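Local coordinates for protein putative alpha KG dependent 2,4-D dioxygenase (Burkholderia xenovorans, PDB 5J92) that probably acts as an iron(II)- and 2-oxoglutarate-dependent dioxygenase of the TfdA family, at residues Val168-Ser181 and Lys215-Trp229. Numbering follows the deposited sequence.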
loop_
_atom_site.group_PDB
_atom_site.type_symbol
_atom_site.label_atom_id
_atom_site.label_comp_id
_atom_site.label_asym_id
_atom_site.label_seq_id
_atom_site.Cartn_x
_atom_site.Cartn_y
_atom_site.Cartn_z
ATOM N N VAL A 168 -1.518 20.791 -4.002
ATOM C CA VAL A 168 -0.890 20.583 -2.701
ATOM C C VAL A 168 0.596 20.249 -2.857
ATOM O O VAL A 168 1.429 20.728 -2.083
ATOM C CB VAL A 168 -1.655 19.505 -1.909
ATOM C CG1 VAL A 168 -0.874 19.090 -0.669
ATOM C CG2 VAL A 168 -3.000 20.054 -1.483
ATOM N N VAL A 169 0.956 19.408 -3.833
ATOM C CA VAL A 169 2.344 18.955 -3.910
ATOM C C VAL A 169 3.284 20.053 -4.410
ATOM O O VAL A 169 4.498 19.964 -4.192
ATOM C CB VAL A 169 2.485 17.695 -4.788
ATOM C CG1 VAL A 169 1.637 16.554 -4.232
ATOM C CG2 VAL A 169 2.146 17.998 -6.254
ATOM N N GLU A 170 2.770 21.055 -5.118
ATOM C CA GLU A 170 3.618 22.073 -5.724
ATOM C C GLU A 170 4.500 22.761 -4.687
ATOM O O GLU A 170 3.998 23.377 -3.744
ATOM C CB GLU A 170 2.742 23.102 -6.451
ATOM C CG GLU A 170 3.388 23.720 -7.678
ATOM C CD GLU A 170 3.800 22.669 -8.704
ATOM O OE1 GLU A 170 4.782 22.920 -9.437
ATOM O OE2 GLU A 170 3.148 21.591 -8.791
ATOM N N GLY A 171 5.816 22.650 -4.864
ATOM C CA GLY A 171 6.781 23.327 -4.012
ATOM C C GLY A 171 7.122 22.627 -2.711
ATOM O O GLY A 171 7.901 23.168 -1.920
ATOM N N LEU A 172 6.571 21.454 -2.458
ATOM C CA LEU A 172 6.880 20.755 -1.225
ATOM C C LEU A 172 8.236 20.064 -1.315
ATOM O O LEU A 172 8.724 19.717 -2.395
ATOM C CB LEU A 172 5.804 19.713 -0.913
ATOM C CG LEU A 172 4.373 20.170 -0.625
ATOM C CD1 LEU A 172 3.560 18.956 -0.257
ATOM C CD2 LEU A 172 4.334 21.223 0.492
ATOM N N SER A 173 8.837 19.849 -0.146
ATOM C CA SER A 173 10.008 19.006 -0.003
ATOM C C SER A 173 9.707 17.952 1.052
ATOM O O SER A 173 8.858 18.145 1.930
ATOM C CB SER A 173 11.262 19.814 0.379
ATOM O OG SER A 173 11.644 20.656 -0.692
ATOM N N CYS A 174 10.414 16.832 0.956
ATOM C CA CYS A 174 10.187 15.697 1.838
ATOM C C CYS A 174 11.473 15.293 2.531
ATOM O O CYS A 174 12.571 15.561 2.042
ATOM C CB CYS A 174 9.660 14.489 1.077
ATOM S SG CYS A 174 8.013 14.693 0.435
ATOM N N HIS A 175 11.305 14.614 3.671
ATOM C CA HIS A 175 12.400 13.991 4.403
ATOM C C HIS A 175 12.620 12.576 3.876
ATOM O O HIS A 175 11.655 11.825 3.725
ATOM C CB HIS A 175 12.084 13.932 5.898
ATOM C CG HIS A 175 11.924 15.272 6.560
ATOM N ND1 HIS A 175 13.002 16.043 6.933
ATOM C CD2 HIS A 175 10.821 15.942 6.981
ATOM C CE1 HIS A 175 12.572 17.138 7.540
ATOM N NE2 HIS A 175 11.253 17.106 7.575
ATOM N N TYR A 176 13.880 12.216 3.607
ATOM C CA TYR A 176 14.248 10.874 3.152
ATOM C C TYR A 176 15.229 10.287 4.162
ATOM O O TYR A 176 16.203 10.954 4.534
ATOM C CB TYR A 176 14.851 10.908 1.737
ATOM C CG TYR A 176 13.896 11.427 0.663
ATOM C CD1 TYR A 176 13.596 12.790 0.570
ATOM C CD2 TYR A 176 13.310 10.563 -0.268
ATOM C CE1 TYR A 176 12.727 13.274 -0.401
ATOM C CE2 TYR A 176 12.434 11.045 -1.260
ATOM C CZ TYR A 176 12.149 12.387 -1.317
ATOM O OH TYR A 176 11.277 12.872 -2.269
ATOM N N ASP A 177 14.966 9.050 4.615
ATOM C CA ASP A 177 15.551 8.526 5.856
ATOM C C ASP A 177 15.661 7.001 5.753
ATOM O O ASP A 177 14.681 6.297 6.011
ATOM C CB ASP A 177 14.672 8.952 7.028
ATOM C CG ASP A 177 15.232 8.575 8.385
ATOM O OD1 ASP A 177 16.210 7.802 8.480
ATOM O OD2 ASP A 177 14.648 9.066 9.375
ATOM N N ILE A 178 16.861 6.497 5.443
ATOM C CA ILE A 178 17.002 5.061 5.205
ATOM C C ILE A 178 16.748 4.266 6.484
ATOM O O ILE A 178 16.146 3.187 6.445
ATOM C CB ILE A 178 18.385 4.746 4.595
ATOM C CG1 ILE A 178 18.492 3.269 4.200
ATOM C CG2 ILE A 178 19.527 5.146 5.534
ATOM C CD1 ILE A 178 17.488 2.825 3.164
ATOM N N MET A 179 17.177 4.790 7.634
ATOM C CA MET A 179 17.000 4.056 8.881
ATOM C C MET A 179 15.528 3.967 9.251
ATOM O O MET A 179 15.070 2.941 9.763
ATOM C CB MET A 179 17.814 4.715 10.003
ATOM C CG MET A 179 19.318 4.642 9.798
ATOM S SD MET A 179 19.878 2.948 9.506
ATOM C CE MET A 179 21.520 3.221 8.819
ATOM N N ALA A 180 14.762 5.018 8.966
ATOM C CA ALA A 180 13.323 4.952 9.192
ATOM C C ALA A 180 12.659 3.928 8.270
ATOM O O ALA A 180 11.786 3.169 8.710
ATOM C CB ALA A 180 12.699 6.333 9.007
ATOM N N SER A 181 13.060 3.880 6.992
ATOM C CA SER A 181 12.434 2.919 6.083
ATOM C C SER A 181 12.828 1.490 6.433
ATOM O O SER A 181 12.007 0.570 6.324
ATOM C CB SER A 181 12.792 3.229 4.624
ATOM O OG SER A 181 14.170 2.971 4.355
ATOM N N LYS A 215 7.830 16.750 -15.555
ATOM C CA LYS A 215 7.643 16.807 -14.118
ATOM C C LYS A 215 7.253 15.437 -13.581
ATOM O O LYS A 215 6.596 14.643 -14.264
ATOM C CB LYS A 215 6.573 17.830 -13.740
ATOM C CG LYS A 215 6.992 19.303 -13.890
ATOM C CD LYS A 215 6.017 20.132 -13.080
ATOM C CE LYS A 215 6.446 21.555 -12.859
ATOM N NZ LYS A 215 5.381 22.214 -12.040
ATOM N N SER A 216 7.655 15.168 -12.339
ATOM C CA SER A 216 7.399 13.863 -11.738
ATOM C C SER A 216 7.422 13.981 -10.221
ATOM O O SER A 216 7.992 14.922 -9.660
ATOM C CB SER A 216 8.426 12.816 -12.207
ATOM O OG SER A 216 9.723 13.091 -11.676
ATOM N N LEU A 217 6.816 12.993 -9.564
ATOM C CA LEU A 217 6.806 12.907 -8.109
ATOM C C LEU A 217 8.029 12.137 -7.603
ATOM O O LEU A 217 8.331 11.044 -8.087
ATOM C CB LEU A 217 5.522 12.216 -7.616
ATOM C CG LEU A 217 4.194 12.942 -7.858
ATOM C CD1 LEU A 217 2.961 12.067 -7.541
ATOM C CD2 LEU A 217 4.176 14.230 -7.029
ATOM N N TYR A 218 8.725 12.701 -6.612
ATOM C CA TYR A 218 9.869 12.017 -6.013
ATOM C C TYR A 218 9.387 11.127 -4.864
ATOM O O TYR A 218 9.720 11.324 -3.695
ATOM C CB TYR A 218 10.910 13.021 -5.527
ATOM C CG TYR A 218 12.292 12.438 -5.389
ATOM C CD1 TYR A 218 12.509 11.075 -5.532
ATOM C CD2 TYR A 218 13.392 13.254 -5.143
ATOM C CE1 TYR A 218 13.776 10.533 -5.437
ATOM C CE2 TYR A 218 14.668 12.722 -5.045
ATOM C CZ TYR A 218 14.855 11.364 -5.193
ATOM O OH TYR A 218 16.121 10.818 -5.096
ATOM N N LEU A 219 8.654 10.080 -5.227
ATOM C CA LEU A 219 8.173 9.139 -4.229
ATOM C C LEU A 219 9.225 8.067 -3.971
ATOM O O LEU A 219 10.034 7.745 -4.844
ATOM C CB LEU A 219 6.862 8.487 -4.679
ATOM C CG LEU A 219 5.711 9.467 -4.981
ATOM C CD1 LEU A 219 4.431 8.705 -5.310
ATOM C CD2 LEU A 219 5.492 10.423 -3.817
ATOM N N SER A 220 9.218 7.532 -2.753
ATOM C CA SER A 220 10.119 6.447 -2.401
ATOM C C SER A 220 9.736 5.958 -1.022
ATOM O O SER A 220 9.315 6.749 -0.173
ATOM C CB SER A 220 11.593 6.906 -2.408
ATOM O OG SER A 220 12.462 5.817 -2.195
ATOM N N SER A 221 9.922 4.658 -0.786
ATOM C CA SER A 221 9.747 4.162 0.573
ATOM C C SER A 221 10.657 4.894 1.555
ATOM O O SER A 221 10.398 4.864 2.762
ATOM C CB SER A 221 10.034 2.664 0.634
ATOM O OG SER A 221 11.410 2.431 0.375
ATOM N N HIS A 222 11.739 5.514 1.065
ATOM C CA HIS A 222 12.659 6.245 1.927
ATOM C C HIS A 222 12.078 7.557 2.428
ATOM O O HIS A 222 12.557 8.071 3.440
ATOM C CB HIS A 222 13.975 6.510 1.187
ATOM C CG HIS A 222 14.572 5.280 0.573
ATOM N ND1 HIS A 222 14.946 5.212 -0.751
ATOM C CD2 HIS A 222 14.866 4.070 1.108
ATOM C CE1 HIS A 222 15.443 4.015 -1.008
ATOM N NE2 HIS A 222 15.401 3.299 0.102
ATOM N N ALA A 223 11.090 8.114 1.730
ATOM C CA ALA A 223 10.466 9.370 2.113
ATOM C C ALA A 223 9.523 9.138 3.288
ATOM O O ALA A 223 8.665 8.257 3.236
ATOM C CB ALA A 223 9.692 9.970 0.929
ATOM N N THR A 224 9.683 9.924 4.350
ATOM C CA THR A 224 8.861 9.715 5.533
ATOM C C THR A 224 7.733 10.731 5.668
ATOM O O THR A 224 6.601 10.342 5.963
ATOM C CB THR A 224 9.724 9.719 6.796
ATOM O OG1 THR A 224 10.415 10.968 6.899
ATOM C CG2 THR A 224 10.735 8.594 6.725
ATOM N N HIS A 225 8.024 12.026 5.522
ATOM C CA HIS A 225 7.011 13.059 5.702
ATOM C C HIS A 225 7.471 14.341 5.006
ATOM O O HIS A 225 8.521 14.382 4.359
ATOM C CB HIS A 225 6.694 13.288 7.196
ATOM C CG HIS A 225 7.854 13.749 8.039
ATOM N ND1 HIS A 225 8.995 12.995 8.236
ATOM C CD2 HIS A 225 8.011 14.864 8.794
ATOM C CE1 HIS A 225 9.810 13.632 9.059
ATOM N NE2 HIS A 225 9.235 14.765 9.420
ATOM N N VAL A 226 6.661 15.391 5.141
ATOM C CA VAL A 226 6.804 16.627 4.373
ATOM C C VAL A 226 7.510 17.665 5.240
ATOM O O VAL A 226 7.125 17.871 6.396
ATOM C CB VAL A 226 5.429 17.135 3.898
ATOM C CG1 VAL A 226 5.548 18.538 3.251
ATOM C CG2 VAL A 226 4.812 16.136 2.902
ATOM N N VAL A 227 8.533 18.329 4.680
ATOM C CA VAL A 227 9.273 19.348 5.422
ATOM C C VAL A 227 8.346 20.493 5.798
ATOM O O VAL A 227 7.571 20.990 4.972
ATOM C CB VAL A 227 10.463 19.873 4.594
ATOM C CG1 VAL A 227 11.273 20.924 5.377
ATOM C CG2 VAL A 227 11.380 18.740 4.147
ATOM N N GLY A 228 8.435 20.937 7.050
ATOM C CA GLY A 228 7.661 22.081 7.471
ATOM C C GLY A 228 6.203 21.806 7.764
ATOM O O GLY A 228 5.444 22.762 7.976
ATOM N N TRP A 229 5.769 20.544 7.692
ATOM C CA TRP A 229 4.459 20.048 8.063
ATOM C C TRP A 229 4.577 19.151 9.279
ATOM O O TRP A 229 5.579 18.437 9.423
ATOM C CB TRP A 229 3.812 19.216 6.952
ATOM C CG TRP A 229 3.261 19.987 5.803
ATOM C CD1 TRP A 229 3.539 21.286 5.440
ATOM C CD2 TRP A 229 2.344 19.483 4.828
ATOM N NE1 TRP A 229 2.838 21.612 4.290
ATOM C CE2 TRP A 229 2.096 20.524 3.904
ATOM C CE3 TRP A 229 1.697 18.250 4.653
ATOM C CZ2 TRP A 229 1.233 20.367 2.820
ATOM C CZ3 TRP A 229 0.840 18.096 3.558
ATOM C CH2 TRP A 229 0.626 19.146 2.660
HETATM O O HOH W 1 7.774 21.408 2.188
HETATM O O HOH W 2 10.006 19.361 8.862
HETATM O O HOH W 3 12.558 11.313 8.688
#
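His175 faces two residues, Thr224 and His225, across a beta bulge, and the two histidine rings stack beside it. Strand 173-176 pairs antiparallel with edge strand 223-226; between Cys174–Val226 and Tyr176–Ala223 the second strand carries one extra residue, Thr224, whose helix-like psi of -48° makes the bulge. His175 N donates to His225 O (2.9 Å) and its carbonyl O accepts from Thr224 N.

His225 CG sits between its own backbone N and carbonyl carbon (chi1 61°), which swings the ring over to His175 in an offset stack, centroids 4.2 Å apart and planes at 28°, with His175 CD2 over a face of the His225 ring. Val227 CG2 lies over one face of the His175 ring. At its edge, in plane, a water bridges His175 NE2 to Gly228 N. Thr224 OG1 and His225 ND1 share a hydrogen bond of 2.8 Å. Another water links Thr224 OG1 to Asp177 OD2, while Asp177 OD1 caps helix 178-184 through Ala180 N.

Tyr176 points to the face shared with Cys174, Ala223 and Val226. Its ring takes Ala223 CB over one face, and its OH donates to a lone pair of Tyr218 O at 2.6 Å, in the carbonyl plane. Farther along, Leu172 CD2 packs 4.0 Å from both Val226 CG1 and Trp229 CZ2. In the type II turn from Val169 to Leu172, Glu170 OE1 meets Lys215 NZ on its syn side at 2.8 Å, a salt bridge.

In the 220-223 turn, Ser221 touches the iron ligand His122, and the side chain of His222, whose ND1 bonds to Ser126 OG, lies about 7 Å from the bound iron. Asp177 N donates to His222 O (2.9 Å), so the backbone bonding between the segments continues past the bulge to the turn beside the metal site.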